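Long-range contacts in putative curved DNA-binding protein (Chaetomium thermophilum var. thermophilum DSM 1495, PDB 4IPA), which probably acts in ribosome biogenesis as the Arx1 protein of a thermophilic fungus, built on a methionine aminopeptidase-like fold: residues P115-L120 against A340-L345; A151-A156 against C257-G262; G227-I232 against D249-E254; P245-V250 against I349-N354. One frame throughout, in Å; residues are numbered along the deposited sequence. Where two conformers were deposited one is given.

Interaction 1 of 4, residues P115-L120 against A340-L345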
loop_
_atom_site.group_PDB
_atom_site.type_symbol
_atom_site.label_atom_id
_atom_site.label_comp_id
_atom_site.label_asym_id
_atom_site.label_seq_id
_atom_site.Cartn_x
_atom_site.Cartn_y
_atom_site.Cartn_z
ATOM N N PRO A 115 2.208 -15.773 4.257
ATOM C CA PRO A 115 1.534 -14.469 4.228
ATOM C C PRO A 115 1.771 -13.773 2.885
ATOM O O PRO A 115 2.890 -13.407 2.560
ATOM C CB PRO A 115 2.182 -13.711 5.395
ATOM C CG PRO A 115 3.529 -14.331 5.537
ATOM C CD PRO A 115 3.410 -15.768 5.109
ATOM N N ILE A 116 0.701 -13.617 2.118
ATOM C CA ILE A 116 0.744 -13.072 0.768
ATOM C C ILE A 116 0.202 -11.653 0.788
ATOM O O ILE A 116 -0.910 -11.420 1.281
ATOM C CB ILE A 116 -0.149 -13.913 -0.207
ATOM C CG1 ILE A 116 0.256 -15.396 -0.190
ATOM C CG2 ILE A 116 -0.102 -13.347 -1.615
ATOM C CD1 ILE A 116 1.730 -15.617 -0.452
ATOM N N LYS A 117 0.979 -10.710 0.259
ATOM C CA LYS A 117 0.558 -9.315 0.174
ATOM C C LYS A 117 -0.072 -9.073 -1.173
ATOM O O LYS A 117 0.544 -9.303 -2.203
ATOM C CB LYS A 117 1.729 -8.344 0.367
ATOM C CG LYS A 117 2.131 -8.148 1.795
ATOM C CD LYS A 117 2.679 -9.442 2.376
ATOM C CE LYS A 117 4.010 -9.818 1.725
ATOM N NZ LYS A 117 4.599 -11.036 2.377
ATOM N N ILE A 118 -1.313 -8.619 -1.154
ATOM C CA ILE A 118 -2.007 -8.292 -2.376
ATOM C C ILE A 118 -2.261 -6.792 -2.380
ATOM O O ILE A 118 -2.996 -6.260 -1.544
ATOM C CB ILE A 118 -3.302 -9.085 -2.494
ATOM C CG1 ILE A 118 -2.987 -10.582 -2.373
ATOM C CG2 ILE A 118 -3.990 -8.784 -3.827
ATOM C CD1 ILE A 118 -3.899 -11.328 -1.443
ATOM N N GLN A 119 -1.594 -6.109 -3.294
ATOM C CA GLN A 119 -1.683 -4.665 -3.394
ATOM C C GLN A 119 -2.028 -4.308 -4.826
ATOM O O GLN A 119 -1.383 -4.767 -5.778
ATOM C CB GLN A 119 -0.368 -4.013 -2.968
ATOM C CG GLN A 119 -0.285 -2.502 -3.173
ATOM C CD GLN A 119 0.891 -1.901 -2.393
ATOM O OE1 GLN A 119 1.450 -0.860 -2.761
ATOM N NE2 GLN A 119 1.269 -2.571 -1.306
ATOM N N LEU A 120 -3.062 -3.493 -4.972
ATOM C CA LEU A 120 -3.522 -3.096 -6.285
ATOM C C LEU A 120 -4.348 -1.844 -6.109
ATOM O O LEU A 120 -4.589 -1.420 -4.985
ATOM C CB LEU A 120 -4.363 -4.213 -6.904
ATOM C CG LEU A 120 -5.570 -4.705 -6.108
ATOM C CD1 LEU A 120 -6.802 -3.870 -6.423
ATOM C CD2 LEU A 120 -5.834 -6.190 -6.421
ATOM N N ALA A 340 12.889 -13.330 6.578
ATOM C CA ALA A 340 11.740 -13.638 7.411
ATOM C C ALA A 340 10.446 -13.126 6.769
ATOM O O ALA A 340 10.467 -12.217 5.946
ATOM C CB ALA A 340 11.930 -13.012 8.764
ATOM N N PRO A 341 9.309 -13.720 7.136
ATOM C CA PRO A 341 8.006 -13.293 6.620
ATOM C C PRO A 341 7.654 -11.871 7.026
ATOM O O PRO A 341 8.030 -11.422 8.111
ATOM C CB PRO A 341 7.036 -14.269 7.289
ATOM C CG PRO A 341 7.864 -15.494 7.507
ATOM C CD PRO A 341 9.204 -14.951 7.928
ATOM N N VAL A 342 6.943 -11.174 6.148
ATOM C CA VAL A 342 6.479 -9.828 6.424
ATOM C C VAL A 342 4.985 -9.724 6.194
ATOM O O VAL A 342 4.398 -10.518 5.454
ATOM C CB VAL A 342 7.196 -8.765 5.565
ATOM C CG1 VAL A 342 8.707 -8.882 5.734
ATOM C CG2 VAL A 342 6.777 -8.883 4.099
ATOM N N CYS A 343 4.380 -8.743 6.851
ATOM C CA CYS A 343 2.962 -8.485 6.744
ATOM C C CYS A 343 2.764 -6.993 6.450
ATOM O O CYS A 343 3.455 -6.162 7.025
ATOM C CB CYS A 343 2.296 -8.894 8.057
ATOM S SG CYS A 343 0.514 -8.724 8.106
ATOM N N ARG A 344 1.847 -6.657 5.543
ATOM C CA ARG A 344 1.623 -5.251 5.160
ATOM C C ARG A 344 0.142 -4.919 4.994
ATOM O O ARG A 344 -0.665 -5.743 4.535
ATOM C CB ARG A 344 2.365 -4.889 3.855
ATOM C CG ARG A 344 3.880 -5.131 3.882
ATOM C CD ARG A 344 4.604 -4.463 2.691
ATOM N NE ARG A 344 4.130 -4.977 1.411
ATOM C CZ ARG A 344 3.327 -4.310 0.581
ATOM N NH1 ARG A 344 2.911 -3.077 0.877
ATOM N NH2 ARG A 344 2.952 -4.875 -0.554
ATOM N N LEU A 345 -0.220 -3.711 5.389
ATOM C CA LEU A 345 -1.541 -3.183 5.082
ATOM C C LEU A 345 -1.399 -1.801 4.472
ATOM O O LEU A 345 -0.486 -1.049 4.808
ATOM C CB LEU A 345 -2.388 -3.093 6.342
ATOM C CG LEU A 345 -2.718 -4.428 7.015
ATOM C CD1 LEU A 345 -3.137 -4.194 8.478
ATOM C CD2 LEU A 345 -3.798 -5.157 6.225
#
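Pro115 opens the contact by laying its ring against Pro341: CG of Pro115 sits 3.9 Å from CB of Pro341, the two rings meeting at a slant. Lys117 does most of the work. Its CG lies anti to the carbonyl carbon, and two further bends curl the chain back towards Pro115. There the ammonium bonds to Pro115, two residues back on its own strand, and across the gap, with Lys117 NZ 2.9 Å from Pro115 O and 3.1 Å from Val342 O. It approaches both carbonyls from above their planes and not along a lone pair. Pro89 O and Ala90 O also accept from it, making four carbonyls round one buried cation, a shell that probably stabilises its charge.

The two strands belong to different sheets of the pita-bread fold of the M24 family. They run in roughly the same direction, 29° apart, and their axes come no nearer than 7.0 Å, so side chains, not a backbone ladder, bridge the gap. In active methionine aminopeptidases the metal site lies between these halves.

The hydrocarbon part of Lys117 crosses Arg344 at about a right angle, with Lys117 CG 3.8 Å from Arg344 NE. Ile118 faces the other way, onto helix 23-46. Gln119 then points back across the gap, CG anti to the backbone N (chi1 174°), and its extended chain carries the amide to the edge of the Arg344 guanidinium, the two planes 56° apart. Glu254 forms a salt bridge with NH1 of that same guanidinium.

Interaction 2 of 4, residues A151-A156 against C257-G262; sequences ADLFLA and CSLGSG
With CG anti to the backbone N (chi1 174°), Leu153 in the conformer described here swings its isobutyl group off the helix and onto the chain at Cys257-Leu259, while Cys257 sets SG beside its own backbone N (chi1 -72°), turned towards Ala156. One methyl does much of the touching: Leu153 CD1 lies 3.7 Å from Cys257 O and 3.8 Å from Leu259 N, against the backbone as the strand runs out. The same methyl meets a side chain too, 4.0 Å from Cys257 CB. One turn further along, Ala156 CB packs on Cys257 SG at 3.9 Å. Leu153 and Ala156, three residues apart, thus present one side of the helix to the strand end.

The helix is 148-167, which lies against the five-stranded antiparallel sheet. In this conformer the leucine also touches Cys343 on the neighbouring strand 342-352. The backbones of the two strands are hydrogen-bonded here, Cys257 with Cys343, and the pairing continues into the loop residues Leu259 and Pro341.

Leu259 closes the outer end of the patch, its CG 4.0 Å from Leu153 CB and its side chain also touching Arg149. No hydrogen bond crosses between the two segments; the contact is van der Waals packing, partly on the backbone. Polar bonding instead shapes the loop behind it. Ser258, whose side chain leaves on the side away from the helix, forms an ST turn in which OG accepts from Gly260 N at 2.8 Å, and the same OG is hydrogen-bonded to Asp336 OD1.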
loop_
_atom_site.group_PDB
_atom_site.type_symbol
_atom_site.label_atom_id
_atom_site.label_comp_id
_atom_site.label_asym_id
_atom_site.label_seq_id
_atom_site.Cartn_x
_atom_site.Cartn_y
_atom_site.Cartn_z
ATOM N N ALA A 151 0.625 -15.535 14.054
ATOM C CA ALA A 151 -0.430 -14.751 14.681
ATOM C C ALA A 151 0.141 -13.439 15.230
ATOM O O ALA A 151 -0.495 -12.382 15.120
ATOM C CB ALA A 151 -1.130 -15.558 15.780
ATOM N N ASP A 152 1.346 -13.498 15.799
ATOM C CA ASP A 152 1.989 -12.298 16.327
ATOM C C ASP A 152 2.282 -11.272 15.225
ATOM O O ASP A 152 2.069 -10.077 15.414
ATOM C CB ASP A 152 3.297 -12.647 17.035
ATOM C CG ASP A 152 3.083 -13.442 18.318
ATOM O OD1 ASP A 152 1.996 -13.310 18.928
ATOM O OD2 ASP A 152 4.010 -14.189 18.713
ATOM N N LEU A 153 2.798 -11.761 14.095
ATOM C CA LEU A 153 3.129 -10.934 12.943
ATOM C C LEU A 153 1.902 -10.159 12.446
ATOM O O LEU A 153 1.961 -8.950 12.234
ATOM C CB LEU A 153 3.680 -11.810 11.814
ATOM C CG LEU A 153 3.944 -11.090 10.486
ATOM C CD1 LEU A 153 5.014 -10.019 10.685
ATOM C CD2 LEU A 153 4.352 -12.057 9.355
ATOM N N PHE A 154 0.792 -10.871 12.269
ATOM C CA PHE A 154 -0.454 -10.264 11.841
ATOM C C PHE A 154 -1.000 -9.233 12.829
ATOM O O PHE A 154 -1.423 -8.154 12.427
ATOM C CB PHE A 154 -1.522 -11.342 11.596
ATOM C CG PHE A 154 -1.446 -11.966 10.231
ATOM C CD1 PHE A 154 -0.490 -12.930 9.944
ATOM C CD2 PHE A 154 -2.332 -11.590 9.237
ATOM C CE1 PHE A 154 -0.428 -13.513 8.694
ATOM C CE2 PHE A 154 -2.268 -12.164 7.975
ATOM C CZ PHE A 154 -1.314 -13.129 7.708
ATOM N N LEU A 155 -1.032 -9.585 14.110
ATOM C CA LEU A 155 -1.563 -8.675 15.122
ATOM C C LEU A 155 -0.718 -7.408 15.274
ATOM O O LEU A 155 -1.261 -6.324 15.493
ATOM C CB LEU A 155 -1.704 -9.379 16.468
ATOM C CG LEU A 155 -2.878 -10.350 16.509
ATOM C CD1 LEU A 155 -2.816 -11.195 17.771
ATOM C CD2 LEU A 155 -4.192 -9.594 16.410
ATOM N N ALA A 156 0.605 -7.544 15.163
ATOM C CA ALA A 156 1.481 -6.382 15.206
ATOM C C ALA A 156 1.105 -5.434 14.070
ATOM O O ALA A 156 1.022 -4.221 14.249
ATOM C CB ALA A 156 2.932 -6.800 15.077
ATOM N N CYS A 257 5.144 -5.012 9.049
ATOM C CA CYS A 257 5.885 -5.644 10.125
ATOM C C CYS A 257 6.650 -6.855 9.629
ATOM O O CYS A 257 6.391 -7.388 8.545
ATOM C CB CYS A 257 4.954 -6.031 11.262
ATOM S SG CYS A 257 4.376 -4.616 12.189
ATOM N N SER A 258 7.610 -7.277 10.427
ATOM C CA SER A 258 8.464 -8.377 10.055
ATOM C C SER A 258 8.658 -9.272 11.260
ATOM O O SER A 258 8.708 -8.788 12.399
ATOM C CB SER A 258 9.815 -7.828 9.581
ATOM O OG SER A 258 10.750 -8.859 9.390
ATOM N N LEU A 259 8.743 -10.578 11.016
ATOM C CA LEU A 259 9.138 -11.507 12.066
ATOM C C LEU A 259 10.645 -11.416 12.304
ATOM O O LEU A 259 11.157 -11.934 13.294
ATOM C CB LEU A 259 8.700 -12.942 11.745
ATOM C CG LEU A 259 7.315 -13.314 12.280
ATOM C CD1 LEU A 259 6.846 -14.643 11.709
ATOM C CD2 LEU A 259 7.297 -13.334 13.823
ATOM N N GLY A 260 11.350 -10.737 11.402
ATOM C CA GLY A 260 12.773 -10.493 11.558
ATOM C C GLY A 260 13.051 -9.096 12.074
ATOM O O GLY A 260 12.222 -8.521 12.763
ATOM N N SER A 261 14.208 -8.543 11.715
ATOM C CA SER A 261 14.659 -7.256 12.229
ATOM C C SER A 261 13.879 -6.074 11.649
ATOM O O SER A 261 13.949 -4.948 12.155
ATOM C CB SER A 261 16.148 -7.063 11.909
ATOM O OG SER A 261 16.880 -8.252 12.133
ATOM N N GLY A 262 13.148 -6.315 10.577
ATOM C CA GLY A 262 12.490 -5.221 9.894
ATOM C C GLY A 262 13.483 -4.453 9.044
ATOM O O GLY A 262 13.229 -3.311 8.676
#

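Interaction 3 of 4, residues G227-I232 against D249-E254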
loop_
_atom_site.group_PDB
_atom_site.type_symbol
_atom_site.label_atom_id
_atom_site.label_comp_id
_atom_site.label_asym_id
_atom_site.label_seq_id
_atom_site.Cartn_x
_atom_site.Cartn_y
_atom_site.Cartn_z
ATOM N N GLY A 227 2.656 12.331 -3.038
ATOM C CA GLY A 227 2.469 13.774 -2.905
ATOM C C GLY A 227 3.478 14.532 -2.059
ATOM O O GLY A 227 4.544 14.017 -1.738
ATOM N N LYS A 228 3.136 15.762 -1.679
ATOM C CA LYS A 228 4.130 16.673 -1.100
ATOM C C LYS A 228 4.290 16.528 0.405
ATOM O O LYS A 228 5.098 17.212 1.014
ATOM C CB LYS A 228 3.856 18.134 -1.487
ATOM C CG LYS A 228 2.538 18.668 -0.992
ATOM C CD LYS A 228 2.326 20.125 -1.383
ATOM C CE LYS A 228 0.939 20.600 -0.939
ATOM N NZ LYS A 228 0.678 22.047 -1.255
ATOM N N LYS A 229 3.526 15.623 0.999
ATOM C CA LYS A 229 3.739 15.261 2.389
ATOM C C LYS A 229 3.893 13.747 2.480
ATOM O O LYS A 229 3.287 13.008 1.700
ATOM C CB LYS A 229 2.578 15.756 3.260
ATOM C CG LYS A 229 2.217 17.224 2.978
ATOM C CD LYS A 229 1.220 17.838 3.978
ATOM C CE LYS A 229 -0.130 17.171 3.965
ATOM N NZ LYS A 229 -1.145 18.010 4.686
ATOM N N LYS A 230 4.707 13.287 3.428
ATOM C CA LYS A 230 4.874 11.860 3.655
ATOM C C LYS A 230 5.315 11.561 5.091
ATOM O O LYS A 230 6.025 12.349 5.733
ATOM C CB LYS A 230 5.887 11.269 2.678
ATOM C CG LYS A 230 7.311 11.622 3.021
ATOM C CD LYS A 230 8.252 11.387 1.857
ATOM C CE LYS A 230 9.605 12.023 2.125
ATOM N NZ LYS A 230 10.513 11.865 0.945
ATOM N N ILE A 231 4.881 10.412 5.584
ATOM C CA ILE A 231 5.326 9.925 6.876
ATOM C C ILE A 231 6.203 8.705 6.660
ATOM O O ILE A 231 5.775 7.737 6.047
ATOM C CB ILE A 231 4.128 9.546 7.743
ATOM C CG1 ILE A 231 3.303 10.805 8.045
ATOM C CG2 ILE A 231 4.596 8.872 9.028
ATOM C CD1 ILE A 231 2.028 10.535 8.819
ATOM N N ILE A 232 7.440 8.749 7.134
ATOM C CA ILE A 232 8.314 7.604 6.969
ATOM C C ILE A 232 8.573 6.922 8.307
ATOM O O ILE A 232 9.220 7.505 9.170
ATOM C CB ILE A 232 9.652 7.995 6.351
ATOM C CG1 ILE A 232 9.435 8.785 5.059
ATOM C CG2 ILE A 232 10.515 6.737 6.121
ATOM C CD1 ILE A 232 10.725 9.140 4.330
ATOM N N ASP A 249 -7.034 16.424 3.377
ATOM C CA ASP A 249 -6.043 15.517 2.779
ATOM C C ASP A 249 -6.617 14.145 2.409
ATOM O O ASP A 249 -7.482 13.603 3.111
ATOM C CB ASP A 249 -4.896 15.242 3.754
ATOM C CG ASP A 249 -3.908 16.401 3.894
ATOM O OD1 ASP A 249 -4.024 17.437 3.202
ATOM O OD2 ASP A 249 -2.980 16.241 4.716
ATOM N N VAL A 250 -6.111 13.571 1.320
ATOM C CA VAL A 250 -6.193 12.122 1.137
ATOM C C VAL A 250 -4.799 11.462 1.206
ATOM O O VAL A 250 -3.832 11.929 0.577
ATOM C CB VAL A 250 -6.923 11.739 -0.162
ATOM C CG1 VAL A 250 -6.808 10.246 -0.406
ATOM C CG2 VAL A 250 -8.382 12.157 -0.080
ATOM N N TRP A 251 -4.709 10.376 1.977
ATOM C CA TRP A 251 -3.453 9.661 2.173
ATOM C C TRP A 251 -3.529 8.173 1.820
ATOM O O TRP A 251 -4.539 7.502 2.061
ATOM C CB TRP A 251 -3.022 9.750 3.629
ATOM C CG TRP A 251 -2.495 11.058 4.061
ATOM C CD1 TRP A 251 -3.220 12.184 4.340
ATOM C CD2 TRP A 251 -1.125 11.382 4.324
ATOM N NE1 TRP A 251 -2.386 13.193 4.730
ATOM C CE2 TRP A 251 -1.092 12.729 4.745
ATOM C CE3 TRP A 251 0.080 10.660 4.255
ATOM C CZ2 TRP A 251 0.095 13.381 5.090
ATOM C CZ3 TRP A 251 1.260 11.296 4.595
ATOM C CH2 TRP A 251 1.258 12.655 5.011
ATOM N N GLY A 252 -2.430 7.657 1.279
ATOM C CA GLY A 252 -2.226 6.223 1.197
ATOM C C GLY A 252 -1.439 5.802 2.430
ATOM O O GLY A 252 -0.231 6.008 2.516
ATOM N N VAL A 253 -2.128 5.231 3.410
ATOM C CA VAL A 253 -1.497 4.914 4.675
ATOM C C VAL A 253 -1.024 3.461 4.714
ATOM O O VAL A 253 -1.843 2.531 4.585
ATOM C CB VAL A 253 -2.460 5.143 5.861
ATOM C CG1 VAL A 253 -1.765 4.758 7.179
ATOM C CG2 VAL A 253 -2.963 6.607 5.893
ATOM N N GLU A 254 0.287 3.280 4.888
ATOM C CA GLU A 254 0.892 1.948 4.908
ATOM C C GLU A 254 1.618 1.639 6.206
ATOM O O GLU A 254 2.341 2.487 6.763
ATOM C CB GLU A 254 1.877 1.745 3.748
ATOM C CG GLU A 254 2.373 0.291 3.657
ATOM C CD GLU A 254 3.383 0.024 2.549
ATOM O OE1 GLU A 254 3.458 0.814 1.590
ATOM O OE2 GLU A 254 4.112 -0.994 2.644
#
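Asp249 OD2 is gripped by Lys229 and Trp251 at once. It offers its syn lone pair to the ammonium of Lys229, forming a salt bridge with NZ modelled 2.5 Å from Asp249 OD2, a very short separation that should not be read too exactly. On the anti side the indole bonds to the same oxygen, Trp251 NE1 to Asp249 OD2 3.1 Å, fairly straight at 158° but tilted from the carboxylate plane. The backbone N of Glu246 adds a third donor to this oxygen, and Val244 O takes a further bond from the ammonium.

Lys229 gets there by a bend at chi3 (-63°) and comes at the carboxylate from the opposite direction. Nearer its backbone it touches the indole, with Lys229 CB 3.8 Å from Trp251 CH2. Beyond, the six-membered ring meets Ile231: the backbone N of Ile231 lies at the ring edge, near its plane and 3.9 Å from Trp251 CZ3, while the side chain supplies CG1 at 4.0 Å from that same CZ3.

Strands 230-232 and 250-258 are not neighbours; strand 210-220 runs between them in the five-stranded sheet, and the indole reaches across it, touching Leu219. Held by its N-H at one end and packed at the other, the ring has little freedom to rotate, and an oxygen surrounded by an ammonium and two N-H groups implies an aspartate that is probably ionised.

Interaction 4 of 4, residues P245-V250 against I349-N354; sequences PEVGDV and IAITKN
A type II beta turn, Glu246 to Asp249, combines with a G1 beta bulge where the chain enters strand 250-258 and docks on the end of strand 342-352. The turn is closed by Asp249 N to Glu246 O, and Gly248 supplies the positive phi (100°) of its third position. The Asp249 side chain ties the last residue of the turn back to the first, the N-H of Glu246 coming from well above the carboxylate plane.

Gly248 and Asp249 together face the single residue Ile351, so both backbone bonds fall on it: Gly248 N to Ile351 O at 2.8 Å, and Ile351 N to Asp249 O at 2.9 Å. The Ile351 side chain packs against the chain from Pro245 to Val247. Its CG1, anti to the carbonyl carbon (chi1 -51°), sends CD1 to within 3.5 Å of Pro245 CB, tight for two carbons, while CG2 lies 3.7 Å from Val247 CA. Val247 then lies alongside the backbone of Thr352, its CG2 3.8 Å from Thr352 O.

Val250 and Ala350 follow as a non-hydrogen-bonded antiparallel pair, Val250 CG2 4.2 Å from Ala350 CB on one face of the sheet. Two residues opposite one, with a positive-phi glycine shared with a type II turn, is the pairing characteristic of G1 bulges, here where strand 250-258 joins strand 342-352.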
loop_
_atom_site.group_PDB
_atom_site.type_symbol
_atom_site.label_atom_id
_atom_site.label_comp_id
_atom_site.label_asym_id
_atom_site.label_seq_id
_atom_site.Cartn_x
_atom_site.Cartn_y
_atom_site.Cartn_z
ATOM N N PRO A 245 -0.584 15.468 8.488
ATOM C CA PRO A 245 -1.927 15.284 7.928
ATOM C C PRO A 245 -2.858 16.423 8.345
ATOM O O PRO A 245 -2.828 16.832 9.502
ATOM C CB PRO A 245 -2.395 13.968 8.558
ATOM C CG PRO A 245 -1.148 13.311 9.074
ATOM C CD PRO A 245 -0.228 14.412 9.448
ATOM N N GLU A 246 -3.669 16.904 7.409
ATOM C CA GLU A 246 -4.580 18.006 7.644
ATOM C C GLU A 246 -5.941 17.642 7.086
ATOM O O GLU A 246 -6.045 16.882 6.109
ATOM C CB GLU A 246 -4.095 19.276 6.933
ATOM C CG GLU A 246 -2.743 19.803 7.391
ATOM C CD GLU A 246 -2.393 21.136 6.731
ATOM O OE1 GLU A 246 -1.711 21.121 5.689
ATOM O OE2 GLU A 246 -2.806 22.203 7.246
ATOM N N VAL A 247 -6.984 18.197 7.697
ATOM C CA VAL A 247 -8.329 18.110 7.148
ATOM C C VAL A 247 -8.255 18.561 5.700
ATOM O O VAL A 247 -7.576 19.538 5.394
ATOM C CB VAL A 247 -9.306 19.009 7.936
ATOM C CG1 VAL A 247 -10.605 19.250 7.144
ATOM C CG2 VAL A 247 -9.598 18.406 9.311
ATOM N N GLY A 248 -8.932 17.846 4.805
ATOM C CA GLY A 248 -8.816 18.107 3.374
ATOM C C GLY A 248 -7.883 17.139 2.637
ATOM O O GLY A 248 -7.934 17.039 1.412
ATOM N N ASP A 249 -7.034 16.424 3.377
ATOM C CA ASP A 249 -6.043 15.517 2.779
ATOM C C ASP A 249 -6.617 14.145 2.409
ATOM O O ASP A 249 -7.482 13.603 3.111
ATOM C CB ASP A 249 -4.896 15.242 3.754
ATOM C CG ASP A 249 -3.908 16.401 3.894
ATOM O OD1 ASP A 249 -4.024 17.437 3.202
ATOM O OD2 ASP A 249 -2.980 16.241 4.716
ATOM N N VAL A 250 -6.111 13.571 1.320
ATOM C CA VAL A 250 -6.193 12.122 1.137
ATOM C C VAL A 250 -4.799 11.462 1.206
ATOM O O VAL A 250 -3.832 11.929 0.577
ATOM C CB VAL A 250 -6.923 11.739 -0.162
ATOM C CG1 VAL A 250 -6.808 10.246 -0.406
ATOM C CG2 VAL A 250 -8.382 12.157 -0.080
ATOM N N ILE A 349 -7.121 6.762 2.848
ATOM C CA ILE A 349 -8.052 7.475 3.723
ATOM C C ILE A 349 -8.366 8.895 3.274
ATOM O O ILE A 349 -7.611 9.516 2.524
ATOM C CB ILE A 349 -7.517 7.609 5.163
ATOM C CG1 ILE A 349 -6.292 8.532 5.176
ATOM C CG2 ILE A 349 -7.259 6.232 5.784
ATOM C CD1 ILE A 349 -5.717 8.797 6.551
ATOM N N ALA A 350 -9.483 9.408 3.780
ATOM C CA ALA A 350 -9.794 10.824 3.671
ATOM C C ALA A 350 -9.878 11.444 5.066
ATOM O O ALA A 350 -10.409 10.841 5.998
ATOM C CB ALA A 350 -11.092 11.030 2.916
ATOM N N ILE A 351 -9.328 12.642 5.199
ATOM C CA ILE A 351 -9.375 13.374 6.441
ATOM C C ILE A 351 -10.349 14.518 6.264
ATOM O O ILE A 351 -10.125 15.399 5.440
ATOM C CB ILE A 351 -7.996 13.932 6.808
ATOM C CG1 ILE A 351 -6.949 12.806 6.751
ATOM C CG2 ILE A 351 -8.048 14.585 8.180
ATOM C CD1 ILE A 351 -5.544 13.173 7.264
ATOM N N THR A 352 -11.448 14.493 7.010
ATOM C CA THR A 352 -12.427 15.571 6.930
ATOM C C THR A 352 -12.740 16.109 8.319
ATOM O O THR A 352 -12.198 15.638 9.326
ATOM C CB THR A 352 -13.761 15.086 6.329
ATOM O OG1 THR A 352 -14.404 14.203 7.263
ATOM C CG2 THR A 352 -13.545 14.360 5.013
ATOM N N LYS A 353 -13.639 17.090 8.343
ATOM C CA LYS A 353 -14.228 17.655 9.551
ATOM C C LYS A 353 -14.481 16.600 10.602
ATOM O O LYS A 353 -14.205 16.798 11.784
ATOM C CB LYS A 353 -15.592 18.234 9.187
ATOM C CG LYS A 353 -15.730 19.714 9.321
ATOM C CD LYS A 353 -17.022 20.152 8.639
ATOM C CE LYS A 353 -18.179 19.245 9.028
ATOM N NZ LYS A 353 -19.421 19.574 8.269
ATOM N N ASN A 354 -15.053 15.487 10.152
ATOM C CA ASN A 354 -15.491 14.424 11.039
ATOM C C ASN A 354 -14.410 13.403 11.356
ATOM O O ASN A 354 -14.695 12.339 11.896
ATOM C CB ASN A 354 -16.700 13.727 10.426
ATOM C CG ASN A 354 -17.928 14.624 10.389
ATOM O OD1 ASN A 354 -18.239 15.313 11.367
ATOM N ND2 ASN A 354 -18.625 14.627 9.256
#

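How the interactions relate
Interaction 1 is the one that joins the two sheets, gripping a buried lysine with carbonyls; the other three gather on the five-stranded sheet. Interaction 2, also buried but without a hydrogen bond, packs a helix on it, and touches interaction 1 through backbone bonds of Cys257 with Cys343 and Leu259 with Pro341. Interactions 3 and 4 lie partly buried at the other end of these strands and share Asp249: one uses its carboxylate in a salt bridge, the other its carbonyl in the backbone pairing of the bulge. Glu254 links 249-254 back to interaction 1 through Arg344. Interactions 2 and 4 stay apart, their nearest atoms about 16 Å from each other.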